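PDB 4K4K: putative fimbrium subunit Fim1C, which is a putative component of the fimbrium tip, part of the surface filaments that mediate cell adhesion and biofilm formation. Local coordinates for residues A217-V222 with G227-W232. Residues are numbered along the deposited sequence; the frame is centred on the assembly and turned at random.
Sequences ALTFTV and GQAFHW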
# COMPACT_ATOMS: atom_id res chain seq x y z
N ALA A 217 -17.68 10.93 2.74
CA ALA A 217 -18.84 10.11 2.45
C ALA A 217 -18.57 9.17 1.30
O ALA A 217 -17.84 9.51 0.37
CB ALA A 217 -20.05 11.00 2.14
N LEU A 218 -19.17 7.98 1.36
CA LEU A 218 -19.18 7.04 0.25
C LEU A 218 -20.42 7.34 -0.58
O LEU A 218 -21.51 7.48 -0.01
CB LEU A 218 -19.21 5.57 0.71
CG LEU A 218 -18.03 5.01 1.47
CD1 LEU A 218 -18.24 3.54 1.76
CD2 LEU A 218 -16.71 5.19 0.68
N THR A 219 -20.28 7.43 -1.91
CA THR A 219 -21.43 7.64 -2.80
C THR A 219 -21.60 6.39 -3.64
O THR A 219 -20.65 5.94 -4.28
CB THR A 219 -21.30 8.92 -3.65
OG1 THR A 219 -21.24 10.04 -2.77
CG2 THR A 219 -22.49 9.12 -4.63
N PHE A 220 -22.82 5.83 -3.63
CA PHE A 220 -23.16 4.66 -4.43
C PHE A 220 -24.15 5.09 -5.49
O PHE A 220 -25.26 5.48 -5.13
CB PHE A 220 -23.79 3.55 -3.55
CG PHE A 220 -22.90 3.14 -2.40
CD1 PHE A 220 -22.97 3.79 -1.17
CD2 PHE A 220 -21.95 2.14 -2.57
CE1 PHE A 220 -22.11 3.44 -0.13
CE2 PHE A 220 -21.09 1.80 -1.53
CZ PHE A 220 -21.17 2.46 -0.32
N THR A 221 -23.75 5.05 -6.77
CA THR A 221 -24.64 5.41 -7.89
C THR A 221 -25.16 4.11 -8.48
O THR A 221 -24.36 3.33 -9.00
CB THR A 221 -23.88 6.29 -8.91
OG1 THR A 221 -23.15 7.30 -8.21
CG2 THR A 221 -24.80 6.91 -9.95
N VAL A 222 -26.47 3.87 -8.37
CA VAL A 222 -27.10 2.65 -8.83
C VAL A 222 -27.82 2.90 -10.17
O VAL A 222 -28.86 3.55 -10.18
CB VAL A 222 -28.06 2.10 -7.74
CG1 VAL A 222 -28.63 0.75 -8.15
CG2 VAL A 222 -27.36 2.01 -6.38
N GLY A 227 -29.95 5.74 -12.12
CA GLY A 227 -28.75 6.46 -11.72
C GLY A 227 -28.82 7.14 -10.36
O GLY A 227 -28.02 8.05 -10.10
N GLN A 228 -29.76 6.71 -9.48
CA GLN A 228 -29.92 7.30 -8.15
C GLN A 228 -28.66 7.11 -7.32
O GLN A 228 -28.05 6.03 -7.36
CB GLN A 228 -31.13 6.72 -7.41
CG GLN A 228 -31.59 7.59 -6.24
CD GLN A 228 -32.88 7.11 -5.62
OE1 GLN A 228 -33.47 6.10 -6.03
NE2 GLN A 228 -33.37 7.85 -4.63
N ALA A 229 -28.28 8.17 -6.58
CA ALA A 229 -27.10 8.15 -5.74
C ALA A 229 -27.46 8.15 -4.26
O ALA A 229 -28.26 8.97 -3.81
CB ALA A 229 -26.21 9.34 -6.06
N PHE A 230 -26.88 7.19 -3.52
CA PHE A 230 -26.99 7.03 -2.07
C PHE A 230 -25.69 7.50 -1.46
O PHE A 230 -24.63 7.21 -2.02
CB PHE A 230 -27.22 5.56 -1.70
CG PHE A 230 -28.50 4.95 -2.20
CD1 PHE A 230 -29.65 5.00 -1.43
CD2 PHE A 230 -28.54 4.27 -3.41
CE1 PHE A 230 -30.83 4.43 -1.89
CE2 PHE A 230 -29.72 3.69 -3.86
CZ PHE A 230 -30.86 3.77 -3.10
N HIS A 231 -25.76 8.24 -0.34
CA HIS A 231 -24.59 8.77 0.36
C HIS A 231 -24.54 8.23 1.77
O HIS A 231 -25.59 8.12 2.43
CB HIS A 231 -24.59 10.31 0.37
CG HIS A 231 -24.87 10.91 -0.98
ND1 HIS A 231 -23.85 11.14 -1.89
CD2 HIS A 231 -26.05 11.26 -1.54
CE1 HIS A 231 -24.44 11.65 -2.97
NE2 HIS A 231 -25.76 11.73 -2.81
N TRP A 232 -23.35 7.86 2.25
CA TRP A 232 -23.19 7.34 3.60
C TRP A 232 -21.96 7.96 4.24
O TRP A 232 -20.89 7.97 3.62
CB TRP A 232 -23.13 5.81 3.59
CG TRP A 232 -22.82 5.21 4.94
CD1 TRP A 232 -23.68 5.01 5.98
CD2 TRP A 232 -21.53 4.78 5.39
NE1 TRP A 232 -23.01 4.48 7.06
CE2 TRP A 232 -21.68 4.33 6.73
CE3 TRP A 232 -20.25 4.74 4.80
CZ2 TRP A 232 -20.61 3.82 7.47
CZ3 TRP A 232 -19.20 4.22 5.53
CH2 TRP A 232 -19.38 3.76 6.84
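The Phe230 ring takes Val222 at its edge: CG2 of Val222 lies near the ring plane, 3.8 Å from CE2 of Phe230, and the carbonyl O of Phe220 also sits along that rim. The indole of Trp232 meets Leu218 obliquely, CD1 to CE3 3.8 Å, the two side chains running alongside each other, while its ring also meets that of Tyr251 at a steep angle. On the other face of the hairpin the imidazole of His231 receives Thr219 at its edge; ND1 donates to OG1 of Thr219 over 3.0 Å, with the hydroxyl oxygen 21° out of the ring plane. Thr219 turns OG1 anti to its carbonyl carbon (chi1 -62°), which leaves CG2 beside the same ring, 3.6 Å from His231 CE1. A valine here would probably leave His231 ND1 without this acceptor and the imidazole freer to turn. Between these two layers of side chains the two strands run antiparallel, and reciprocal bonds define the register: Phe220 N to Phe230 O is 2.8 Å and nearly straight at 170°, and Phe230 N returns the bond to Phe220 O. Backbone bonds from Thr219 to Ser166 join the hairpin to strand 164-177. Phe220 packs on Ile253 and Phe230 on Ile255, both of strand 247-256, so the chemistry implies a two-faced hairpin, apolar toward the core of this fimbrillin-like domain and polar at Thr219 and His231.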